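ORC1-type DNA replication protein 2 (Aeropyrum pernix, PDB 1W5T) binds DNA and ATP, combining an AAA+ ATPase domain with a winged-helix domain, and takes part in regulating DNA replication. Local coordinates at residues E17-P22 against A228-R233; K10-F15 against M272-G277; D247-D252 against R260-A265. All coordinates share one frame; numbering follows the deposited sequence.

Overall arrangement
All three contacts involve the lid region of the AAA+ module, and two of them touch the bound phosphoaminophosphonic acid-adenylate ester. Contact 1 brings segment 17-22 against the end of helix 217-231, and contact 2 ties the preceding residues to helix 259-275; their centres are about 12 Å apart, and Gly231 O lies 2.9 Å from Lys10 N, a probable hydrogen bond. Contact 3 lies inside the lid and shares helix 259-275 with contact 2, with centres about 18 Å apart. Contacts 1 and 3, whose centres lie about 16 Å apart, reach the nucleotide through Tyr19 and Pro21 and through Arg260 and Ile263. In contact 2 the Arg12 side chain is about 13 Å from the nucleotide.

Contact 1 of 3, residues E17-P22 against A228-R233; sequences ENYIPP and AELGLR. With ANP (phosphoaminophosphonic acid-adenylate ester), chain D.
Pro21 and Leu230 mark the closest backbone approach, with their CA atoms 8.6 Å apart, so side chains must bridge the gap between an irregular segment, 17-22, and the last turn of helix 217-231. That turn closes where Ala228 O accepts both Gly231 N and Leu232 N, and Leu232 is the first residue to leave helical geometry. No hydrogen bond crosses between 17-22 and 228-233; of the 111 Å² buried between the segments, Leu230 accounts for 62 Å². The side-chain contact converges on one methyl group, Leu230 CD1. Tyr19 brings its hydroxyl there, with OH 3.4 Å from Leu230 CD1; the methyl lies at the ring edge, near the ring plane, and the two side chains cross at about a right angle. The tyrosine reaches this far because CG is anti to the backbone N (chi1 172°), which sends the ring from the loop toward the helix. Pro22, further along the loop, brings its ring CD to 3.8 Å from Leu230 CD1, and Pro21 CB follows more loosely at 4.4 Å from the same methyl. In the AAA+ fold the nucleotide sits between the P-loop core and the helical lid, and here the N-terminal loop is inserted beside it: Pro21 CG is 3.9 Å from C2 of the adenine, while Tyr19 O lies 3.5 Å from the ribose O2'. The same loop touches the lid again just before Leu230, Tyr19 and Pro21 both packing on Arg227, an ATP-binding residue.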
loop_
_atom_site.group_PDB
_atom_site.type_symbol
_atom_site.label_atom_id
_atom_site.label_comp_id
_atom_site.label_asym_id
_atom_site.label_seq_id
_atom_site.Cartn_x
_atom_site.Cartn_y
_atom_site.Cartn_z
ATOM N N GLU A 17 -12.011 -8.387 3.417
ATOM C CA GLU A 17 -10.884 -7.546 2.991
ATOM C C GLU A 17 -11.274 -6.252 2.264
ATOM O O GLU A 17 -10.582 -5.238 2.343
ATOM C CB GLU A 17 -9.915 -8.392 2.138
ATOM C CG GLU A 17 -10.296 -9.880 2.138
ATOM C CD GLU A 17 -9.170 -10.838 1.770
ATOM O OE1 GLU A 17 -8.930 -11.800 2.547
ATOM O OE2 GLU A 17 -8.542 -10.647 0.690
ATOM N N ASN A 18 -12.386 -6.257 1.554
ATOM C CA ASN A 18 -12.807 -4.989 1.019
ATOM C C ASN A 18 -14.014 -4.343 1.691
ATOM O O ASN A 18 -14.696 -3.504 1.079
ATOM C CB ASN A 18 -12.921 -4.988 -0.503
ATOM C CG ASN A 18 -13.540 -6.204 -1.039
ATOM O OD1 ASN A 18 -14.713 -6.511 -0.751
ATOM N ND2 ASN A 18 -12.773 -6.932 -1.846
ATOM N N TYR A 19 -14.268 -4.704 2.947
ATOM C CA TYR A 19 -15.234 -3.952 3.691
ATOM C C TYR A 19 -14.640 -2.581 4.009
ATOM O O TYR A 19 -13.494 -2.479 4.474
ATOM C CB TYR A 19 -15.622 -4.676 4.974
ATOM C CG TYR A 19 -16.473 -3.859 5.887
ATOM C CD1 TYR A 19 -17.869 -3.766 5.686
ATOM C CD2 TYR A 19 -15.905 -3.161 6.959
ATOM C CE1 TYR A 19 -18.678 -3.004 6.552
ATOM C CE2 TYR A 19 -16.691 -2.405 7.825
ATOM C CZ TYR A 19 -18.074 -2.332 7.627
ATOM O OH TYR A 19 -18.858 -1.574 8.481
ATOM N N ILE A 20 -15.426 -1.544 3.738
ATOM C CA ILE A 20 -15.097 -0.160 4.088
ATOM C C ILE A 20 -16.021 0.304 5.207
ATOM O O ILE A 20 -17.241 0.264 5.059
ATOM C CB ILE A 20 -15.307 0.766 2.856
ATOM C CG1 ILE A 20 -14.605 0.175 1.587
ATOM C CG2 ILE A 20 -14.818 2.179 3.164
ATOM C CD1 ILE A 20 -13.044 0.190 1.666
ATOM N N PRO A 21 -15.466 0.711 6.341
ATOM C CA PRO A 21 -16.315 1.095 7.463
ATOM C C PRO A 21 -17.100 2.364 7.135
ATOM O O PRO A 21 -16.627 3.111 6.286
ATOM C CB PRO A 21 -15.332 1.227 8.640
ATOM C CG PRO A 21 -14.021 1.199 8.075
ATOM C CD PRO A 21 -14.042 0.736 6.683
ATOM N N PRO A 22 -18.278 2.582 7.743
ATOM C CA PRO A 22 -19.097 3.781 7.432
ATOM C C PRO A 22 -18.408 5.099 7.856
ATOM O O PRO A 22 -18.787 6.148 7.378
ATOM C CB PRO A 22 -20.377 3.588 8.259
ATOM C CG PRO A 22 -20.020 2.601 9.351
ATOM C CD PRO A 22 -18.881 1.740 8.792
ATOM N N ALA A 228 -15.095 -4.753 16.073
ATOM C CA ALA A 228 -15.921 -5.453 17.062
ATOM C C ALA A 228 -17.362 -4.871 17.126
ATOM O O ALA A 228 -18.349 -5.585 16.867
ATOM C CB ALA A 228 -15.279 -5.437 18.407
ATOM N N GLU A 229 -17.459 -3.565 17.371
ATOM C CA GLU A 229 -18.741 -2.844 17.437
ATOM C C GLU A 229 -19.693 -3.065 16.292
ATOM O O GLU A 229 -20.874 -3.288 16.529
ATOM C CB GLU A 229 -18.523 -1.343 17.621
ATOM C CG GLU A 229 -18.028 -0.922 18.991
ATOM C CD GLU A 229 -17.729 0.553 19.042
ATOM O OE1 GLU A 229 -17.213 1.038 20.060
ATOM O OE2 GLU A 229 -18.008 1.260 18.067
ATOM N N LEU A 230 -19.192 -3.007 15.054
ATOM C CA LEU A 230 -19.993 -3.239 13.857
ATOM C C LEU A 230 -20.188 -4.717 13.548
ATOM O O LEU A 230 -21.136 -5.096 12.861
ATOM C CB LEU A 230 -19.286 -2.599 12.663
ATOM C CG LEU A 230 -18.917 -1.110 12.790
ATOM C CD1 LEU A 230 -17.962 -0.662 11.650
ATOM C CD2 LEU A 230 -20.163 -0.190 12.877
ATOM N N GLY A 231 -19.260 -5.557 13.982
ATOM C CA GLY A 231 -19.176 -6.880 13.400
ATOM C C GLY A 231 -19.432 -7.995 14.385
ATOM O O GLY A 231 -19.889 -9.062 14.007
ATOM N N LEU A 232 -19.129 -7.738 15.652
ATOM C CA LEU A 232 -19.295 -8.735 16.696
ATOM C C LEU A 232 -20.526 -8.410 17.547
ATOM O O LEU A 232 -20.923 -7.250 17.677
ATOM C CB LEU A 232 -18.023 -8.793 17.565
ATOM C CG LEU A 232 -16.701 -9.139 16.880
ATOM C CD1 LEU A 232 -15.626 -9.505 17.901
ATOM C CD2 LEU A 232 -16.869 -10.258 15.818
ATOM N N ARG A 233 -21.122 -9.438 18.137
ATOM C CA ARG A 233 -22.214 -9.246 19.084
ATOM C C ARG A 233 -21.631 -8.650 20.333
ATOM O O ARG A 233 -20.525 -8.989 20.696
ATOM C CB ARG A 233 -22.862 -10.578 19.378
ATOM C CG ARG A 233 -23.946 -10.952 18.403
ATOM C CD ARG A 233 -24.992 -11.917 19.014
ATOM N NE ARG A 233 -24.361 -13.154 19.428
ATOM C CZ ARG A 233 -24.264 -13.675 20.655
ATOM N NH1 ARG A 233 -24.819 -13.124 21.745
ATOM N NH2 ARG A 233 -23.589 -14.811 20.762
HETATM P PG ANP D . -1.449 -3.702 0.856
HETATM O O1G ANP D . -1.539 -5.285 0.797
HETATM O O2G ANP D . -2.005 -3.128 -0.520
HETATM O O3G ANP D . 0.020 -3.168 1.138
HETATM P PB ANP D . -3.165 -1.614 2.128
HETATM O O1B ANP D . -3.829 -1.108 0.785
HETATM O O2B ANP D . -2.039 -0.617 2.536
HETATM N N3B ANP D . -2.582 -3.220 2.055
HETATM P PA ANP D . -5.819 -1.816 3.221
HETATM O O1A ANP D . -6.546 -0.428 2.896
HETATM O O2A ANP D . -6.243 -2.888 2.135
HETATM O O3A ANP D . -4.220 -1.640 3.366
HETATM O "O5'" ANP D . -6.172 -2.264 4.731
HETATM C "C5'" ANP D . -5.923 -3.503 5.413
HETATM C "C4'" ANP D . -7.163 -3.772 6.272
HETATM O "O4'" ANP D . -7.233 -2.841 7.360
HETATM C "C3'" ANP D . -8.470 -3.554 5.513
HETATM O "O3'" ANP D . -9.416 -4.455 6.015
HETATM C "C2'" ANP D . -8.908 -2.141 5.879
HETATM O "O2'" ANP D . -10.302 -1.859 5.754
HETATM C "C1'" ANP D . -8.428 -2.054 7.321
HETATM N N9 ANP D . -8.009 -0.694 7.635
HETATM C C8 ANP D . -6.801 -0.122 7.282
HETATM N N7 ANP D . -6.700 1.158 7.718
HETATM C C5 ANP D . -7.819 1.440 8.402
HETATM C C6 ANP D . -8.466 2.561 9.157
HETATM N N6 ANP D . -7.861 3.771 9.332
HETATM N N1 ANP D . -9.715 2.386 9.671
HETATM C C2 ANP D . -10.391 1.254 9.557
HETATM N N3 ANP D . -9.927 0.169 8.885
HETATM C C4 ANP D . -8.633 0.234 8.302
#

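Contact 2 of 3, residues K10-F15 against M272-G277; sequences KDRRVF and MAEAMG
Beside the ion pair that Arg12 makes with Glu274, Asp11 OD1 is gripped twice by the next residue but one. The backbone N of Arg13 donates to Asp11 OD1 at 3.1 Å from above the carboxylate plane, 39° out of it, which makes an Asx turn at the entry to the short 3-10 segment 12-15. Asp11 OD1 also offers its syn lone pair to Arg13 NH1, 3.1 Å away, in a nearly straight bond (177°) lying in the guanidinium plane. A second, weak bond runs from Arg13 NH1 to Asp11 OD2, and this salt bridge folds the Arg13 side chain back on its own segment.

Arg12 instead reaches outward. Its chain is extended from CG to NE, and Glu274 is extended beyond CG, so the two come from opposite directions across a backbone gap of 12.5 Å between their CA atoms. They meet through one pair of atoms: Arg12 NH1 is 2.5 Å from Glu274 OE2, a value short enough at this resolution to be read with reserve. The salt bridge is single-point and not bidentate, since Glu274 OE1 stays 4.2 Å from Arg12 NH1 and Arg12 NH2 stays 3.6 Å from Glu274 OE2. NH1 meets OE2 nearly along its C-O axis, and the oxygen is tilted 20° from the guanidinium plane.

Glu274 has a second mate, since its OE1 accepts a hydrogen bond from Leu8 N. Helix 259-275, of the ATPase lid, closes just beyond with a Schellman motif at Gly277, whose N bonds to Glu274 O. With one carboxylate oxygen on Arg12 and the other on Leu8, Glu274 joins two points of the N-terminal segment to the lid by polar bonds, and solvent around the exposed Arg12 would probably weaken its share.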
loop_
_atom_site.group_PDB
_atom_site.type_symbol
_atom_site.label_atom_id
_atom_site.label_comp_id
_atom_site.label_asym_id
_atom_site.label_seq_id
_atom_site.Cartn_x
_atom_site.Cartn_y
_atom_site.Cartn_z
ATOM N N LYS A 10 -22.298 -10.546 14.506
ATOM C CA LYS A 10 -23.583 -9.995 14.102
ATOM C C LYS A 10 -23.585 -9.640 12.608
ATOM O O LYS A 10 -24.653 -9.519 12.016
ATOM C CB LYS A 10 -24.028 -8.846 15.013
ATOM C CG LYS A 10 -23.472 -7.443 14.738
ATOM C CD LYS A 10 -24.116 -6.455 15.725
ATOM C CE LYS A 10 -23.250 -5.249 15.991
ATOM N NZ LYS A 10 -23.215 -4.903 17.429
ATOM N N ASP A 11 -22.382 -9.500 12.022
ATOM C CA ASP A 11 -22.168 -9.323 10.567
ATOM C C ASP A 11 -20.730 -9.660 10.143
ATOM O O ASP A 11 -19.821 -8.815 10.165
ATOM C CB ASP A 11 -22.516 -7.893 10.111
ATOM C CG ASP A 11 -22.660 -7.764 8.596
ATOM O OD1 ASP A 11 -22.219 -8.643 7.831
ATOM O OD2 ASP A 11 -23.206 -6.786 8.061
ATOM N N ARG A 12 -20.537 -10.907 9.747
ATOM C CA ARG A 12 -19.270 -11.407 9.259
ATOM C C ARG A 12 -18.603 -10.605 8.100
ATOM O O ARG A 12 -17.390 -10.721 7.862
ATOM C CB ARG A 12 -19.514 -12.838 8.782
ATOM C CG ARG A 12 -18.540 -13.872 9.277
ATOM C CD ARG A 12 -19.008 -15.261 8.893
ATOM N NE ARG A 12 -18.510 -16.249 9.822
ATOM C CZ ARG A 12 -19.166 -16.960 10.729
ATOM N NH1 ARG A 12 -18.430 -17.778 11.441
ATOM N NH2 ARG A 12 -20.478 -16.888 10.952
ATOM N N ARG A 13 -19.378 -9.842 7.337
ATOM C CA ARG A 13 -18.811 -9.167 6.172
ATOM C C ARG A 13 -17.930 -7.961 6.588
ATOM O O ARG A 13 -17.090 -7.479 5.820
ATOM C CB ARG A 13 -19.910 -8.751 5.199
ATOM C CG ARG A 13 -20.572 -9.953 4.496
ATOM C CD ARG A 13 -22.044 -10.091 4.853
ATOM N NE ARG A 13 -22.845 -9.295 3.941
ATOM C CZ ARG A 13 -23.542 -8.182 4.163
ATOM N NH1 ARG A 13 -23.654 -7.575 5.343
ATOM N NH2 ARG A 13 -24.173 -7.685 3.117
ATOM N N VAL A 14 -18.135 -7.497 7.810
ATOM C CA VAL A 14 -17.310 -6.466 8.422
ATOM C C VAL A 14 -15.849 -6.906 8.483
ATOM O O VAL A 14 -14.977 -6.082 8.582
ATOM C CB VAL A 14 -17.849 -6.126 9.848
ATOM C CG1 VAL A 14 -16.892 -5.259 10.665
ATOM C CG2 VAL A 14 -19.210 -5.500 9.749
ATOM N N PHE A 15 -15.609 -8.210 8.380
ATOM C CA PHE A 15 -14.267 -8.780 8.466
ATOM C C PHE A 15 -13.658 -9.114 7.097
ATOM O O PHE A 15 -12.519 -9.544 7.002
ATOM C CB PHE A 15 -14.273 -9.991 9.424
ATOM C CG PHE A 15 -14.415 -9.593 10.867
ATOM C CD1 PHE A 15 -15.688 -9.373 11.415
ATOM C CD2 PHE A 15 -13.279 -9.364 11.673
ATOM C CE1 PHE A 15 -15.845 -8.976 12.736
ATOM C CE2 PHE A 15 -13.407 -8.959 13.012
ATOM C CZ PHE A 15 -14.698 -8.749 13.543
ATOM N N MET A 272 -12.516 -19.462 16.041
ATOM C CA MET A 272 -11.962 -20.431 16.989
ATOM C C MET A 272 -12.893 -20.636 18.185
ATOM O O MET A 272 -13.042 -21.768 18.658
ATOM C CB MET A 272 -10.576 -19.997 17.468
ATOM C CG MET A 272 -9.435 -20.430 16.558
ATOM S SD MET A 272 -7.874 -19.587 17.035
ATOM C CE MET A 272 -6.826 -20.136 15.788
ATOM N N ALA A 273 -13.498 -19.552 18.672
ATOM C CA ALA A 273 -14.530 -19.628 19.728
ATOM C C ALA A 273 -15.778 -20.382 19.260
ATOM O O ALA A 273 -16.221 -21.317 19.931
ATOM C CB ALA A 273 -14.895 -18.257 20.238
ATOM N N GLU A 274 -16.342 -19.971 18.127
ATOM C CA GLU A 274 -17.490 -20.663 17.529
ATOM C C GLU A 274 -17.220 -22.175 17.399
ATOM O O GLU A 274 -17.984 -22.999 17.914
ATOM C CB GLU A 274 -17.836 -20.074 16.146
ATOM C CG GLU A 274 -19.254 -19.502 16.029
ATOM C CD GLU A 274 -19.413 -18.389 14.968
ATOM O OE1 GLU A 274 -19.906 -17.289 15.338
ATOM O OE2 GLU A 274 -19.061 -18.606 13.763
ATOM N N ALA A 275 -16.117 -22.534 16.739
ATOM C CA ALA A 275 -15.778 -23.926 16.485
ATOM C C ALA A 275 -15.742 -24.781 17.754
ATOM O O ALA A 275 -16.031 -25.967 17.694
ATOM C CB ALA A 275 -14.476 -24.025 15.735
ATOM N N MET A 276 -15.413 -24.177 18.887
ATOM C CA MET A 276 -15.399 -24.869 20.179
ATOM C C MET A 276 -16.774 -24.925 20.861
ATOM O O MET A 276 -16.890 -25.538 21.894
ATOM C CB MET A 276 -14.472 -24.150 21.167
ATOM C CG MET A 276 -12.995 -24.107 20.820
ATOM S SD MET A 276 -11.988 -23.349 22.184
ATOM C CE MET A 276 -12.375 -24.437 23.598
ATOM N N GLY A 277 -17.774 -24.211 20.344
ATOM C CA GLY A 277 -19.041 -24.027 21.042
ATOM C C GLY A 277 -19.102 -22.866 22.028
ATOM O O GLY A 277 -20.130 -22.651 22.643
#

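Contact 3 of 3, residues D247-D252 against R260-A265; sequences DVYGED and RRAIVA. With ANP (phosphoaminophosphonic acid-adenylate ester), chain D.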
loop_
_atom_site.group_PDB
_atom_site.type_symbol
_atom_site.label_atom_id
_atom_site.label_comp_id
_atom_site.label_asym_id
_atom_site.label_seq_id
_atom_site.Cartn_x
_atom_site.Cartn_y
_atom_site.Cartn_z
ATOM N N ASP A 247 -1.262 -4.858 20.987
ATOM C CA ASP A 247 0.021 -4.829 21.709
ATOM C C ASP A 247 1.125 -5.578 20.998
ATOM O O ASP A 247 2.278 -5.214 21.105
ATOM C CB ASP A 247 -0.100 -5.404 23.126
ATOM C CG ASP A 247 -0.417 -4.348 24.152
ATOM O OD1 ASP A 247 -1.007 -3.302 23.794
ATOM O OD2 ASP A 247 -0.117 -4.477 25.352
ATOM N N VAL A 248 0.771 -6.638 20.284
ATOM C CA VAL A 248 1.754 -7.399 19.519
ATOM C C VAL A 248 1.985 -6.782 18.146
ATOM O O VAL A 248 3.141 -6.682 17.734
ATOM C CB VAL A 248 1.356 -8.893 19.370
ATOM C CG1 VAL A 248 2.425 -9.686 18.626
ATOM C CG2 VAL A 248 1.102 -9.521 20.708
ATOM N N TYR A 249 0.917 -6.379 17.428
ATOM C CA TYR A 249 1.082 -5.911 16.022
ATOM C C TYR A 249 1.555 -4.460 15.852
ATOM O O TYR A 249 2.137 -4.098 14.810
ATOM C CB TYR A 249 -0.145 -6.186 15.177
ATOM C CG TYR A 249 -0.438 -7.663 14.972
ATOM C CD1 TYR A 249 -1.702 -8.084 14.651
ATOM C CD2 TYR A 249 0.559 -8.628 15.118
ATOM C CE1 TYR A 249 -1.983 -9.406 14.477
ATOM C CE2 TYR A 249 0.287 -9.973 14.972
ATOM C CZ TYR A 249 -0.987 -10.367 14.635
ATOM O OH TYR A 249 -1.272 -11.721 14.432
ATOM N N GLY A 250 1.319 -3.639 16.885
ATOM C CA GLY A 250 1.716 -2.239 16.855
ATOM C C GLY A 250 3.174 -2.064 16.422
ATOM O O GLY A 250 4.059 -2.785 16.899
ATOM N N GLU A 251 3.431 -1.103 15.524
ATOM C CA GLU A 251 4.771 -0.873 15.005
ATOM C C GLU A 251 5.652 -0.235 16.056
ATOM O O GLU A 251 6.866 -0.422 16.045
ATOM C CB GLU A 251 4.738 -0.070 13.719
ATOM C CG GLU A 251 4.717 1.439 13.909
ATOM C CD GLU A 251 6.109 2.019 14.143
ATOM O OE1 GLU A 251 7.081 1.566 13.458
ATOM O OE2 GLU A 251 6.224 2.907 15.019
ATOM N N ASP A 252 5.040 0.500 16.981
ATOM C CA ASP A 252 5.755 0.973 18.179
ATOM C C ASP A 252 6.142 -0.163 19.153
ATOM O O ASP A 252 6.988 0.011 20.001
ATOM C CB ASP A 252 4.964 2.059 18.916
ATOM C CG ASP A 252 3.529 1.666 19.189
ATOM O OD1 ASP A 252 2.839 2.375 19.955
ATOM O OD2 ASP A 252 2.970 0.692 18.663
ATOM N N ARG A 260 -4.616 -5.103 8.450
ATOM C CA ARG A 260 -5.093 -6.366 7.867
ATOM C C ARG A 260 -4.801 -7.536 8.809
ATOM O O ARG A 260 -5.678 -8.319 9.108
ATOM C CB ARG A 260 -4.472 -6.627 6.482
ATOM C CG ARG A 260 -4.534 -8.087 6.005
ATOM C CD ARG A 260 -4.932 -8.261 4.528
ATOM N NE ARG A 260 -4.209 -7.301 3.673
ATOM C CZ ARG A 260 -4.776 -6.498 2.748
ATOM N NH1 ARG A 260 -3.995 -5.678 2.055
ATOM N NH2 ARG A 260 -6.102 -6.521 2.495
ATOM N N ARG A 261 -3.561 -7.632 9.267
ATOM C CA ARG A 261 -3.156 -8.730 10.130
ATOM C C ARG A 261 -3.912 -8.700 11.448
ATOM O O ARG A 261 -4.258 -9.739 11.966
ATOM C CB ARG A 261 -1.678 -8.669 10.415
ATOM C CG ARG A 261 -0.966 -9.957 10.195
ATOM C CD ARG A 261 0.584 -9.861 10.246
ATOM N NE ARG A 261 1.092 -11.214 10.221
ATOM C CZ ARG A 261 1.886 -11.839 11.098
ATOM N NH1 ARG A 261 2.139 -13.112 10.846
ATOM N NH2 ARG A 261 2.445 -11.254 12.156
ATOM N N ALA A 262 -4.136 -7.506 12.002
ATOM C CA ALA A 262 -4.829 -7.377 13.272
ATOM C C ALA A 262 -6.287 -7.847 13.176
ATOM O O ALA A 262 -6.738 -8.643 14.018
ATOM C CB ALA A 262 -4.753 -5.970 13.797
ATOM N N ILE A 263 -6.970 -7.384 12.122
ATOM C CA ILE A 263 -8.347 -7.726 11.864
ATOM C C ILE A 263 -8.553 -9.222 11.603
ATOM O O ILE A 263 -9.553 -9.798 12.070
ATOM C CB ILE A 263 -8.899 -6.865 10.697
ATOM C CG1 ILE A 263 -9.115 -5.445 11.179
ATOM C CG2 ILE A 263 -10.225 -7.397 10.186
ATOM C CD1 ILE A 263 -9.247 -4.484 10.043
ATOM N N VAL A 264 -7.634 -9.835 10.878
ATOM C CA VAL A 264 -7.703 -11.257 10.548
ATOM C C VAL A 264 -7.516 -12.082 11.847
ATOM O O VAL A 264 -8.243 -13.058 12.090
ATOM C CB VAL A 264 -6.644 -11.642 9.463
ATOM C CG1 VAL A 264 -6.589 -13.111 9.256
ATOM C CG2 VAL A 264 -6.988 -10.994 8.128
ATOM N N ALA A 265 -6.572 -11.683 12.685
ATOM C CA ALA A 265 -6.457 -12.257 14.028
ATOM C C ALA A 265 -7.756 -12.251 14.826
ATOM O O ALA A 265 -8.099 -13.243 15.453
ATOM C CB ALA A 265 -5.353 -11.559 14.828
HETATM P PG ANP D . -1.449 -3.702 0.856
HETATM O O1G ANP D . -1.539 -5.285 0.797
HETATM O O2G ANP D . -2.005 -3.128 -0.520
HETATM O O3G ANP D . 0.020 -3.168 1.138
HETATM P PB ANP D . -3.165 -1.614 2.128
HETATM O O1B ANP D . -3.829 -1.108 0.785
HETATM O O2B ANP D . -2.039 -0.617 2.536
HETATM N N3B ANP D . -2.582 -3.220 2.055
HETATM P PA ANP D . -5.819 -1.816 3.221
HETATM O O1A ANP D . -6.546 -0.428 2.896
HETATM O O2A ANP D . -6.243 -2.888 2.135
HETATM O O3A ANP D . -4.220 -1.640 3.366
HETATM O "O5'" ANP D . -6.172 -2.264 4.731
HETATM C "C5'" ANP D . -5.923 -3.503 5.413
HETATM C "C4'" ANP D . -7.163 -3.772 6.272
HETATM O "O4'" ANP D . -7.233 -2.841 7.360
HETATM C "C3'" ANP D . -8.470 -3.554 5.513
HETATM O "O3'" ANP D . -9.416 -4.455 6.015
HETATM C "C2'" ANP D . -8.908 -2.141 5.879
HETATM O "O2'" ANP D . -10.302 -1.859 5.754
HETATM C "C1'" ANP D . -8.428 -2.054 7.321
HETATM N N9 ANP D . -8.009 -0.694 7.635
HETATM C C8 ANP D . -6.801 -0.122 7.282
HETATM N N7 ANP D . -6.700 1.158 7.718
HETATM C C5 ANP D . -7.819 1.440 8.402
HETATM C C6 ANP D . -8.466 2.561 9.157
HETATM N N6 ANP D . -7.861 3.771 9.332
HETATM N N1 ANP D . -9.715 2.386 9.671
HETATM C C2 ANP D . -10.391 1.254 9.557
HETATM N N3 ANP D . -9.927 0.169 8.885
HETATM C C4 ANP D . -8.633 0.234 8.302
#
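Tyr249, the last helical residue before Gly250, lays its ring against helix 259-275 where segments 247-252 and 260-265 come nearest, Tyr249 CA 6.7 Å from Ala262 CA. The tight part is the ring edge. CD1 of Tyr249 lies 3.5 Å from Ala262 CA, which sits in the ring plane, and Ala265 CB closes the same edge at 4.0 Å from CE1. Small alanines one turn apart let the ring come this near, and chi1 of -65°, with CG anti to the carbonyl carbon, directs it there. Arg261 CB lies over one face, and Arg261 O, 3.4 Å from Tyr249 CE1, is out of the plane on that same side.

The looser side is the outer part of Arg261, a partly exposed residue. Its extended chain crosses Tyr249 at about a right angle and brings NH2 to 3.8 Å from CE2, but ring and guanidinium planes are 43° apart, so no stack forms; its ion pair with Asp256 is long and weak. The neighbouring Arg260, consistent with the AAA+ sensor 2 arginine, gives a weak bond from NH1 to O1G of the nucleotide's gamma-phosphate.

A leucine in place of Tyr249 would probably open a gap beside Ala265, leave the Arg261 chain freer to turn and lose the weak bond of OH to Val290 O. No hydrogen bond crosses between the two segments, so here the contact rests on van der Waals packing of the ring edge on two alanines.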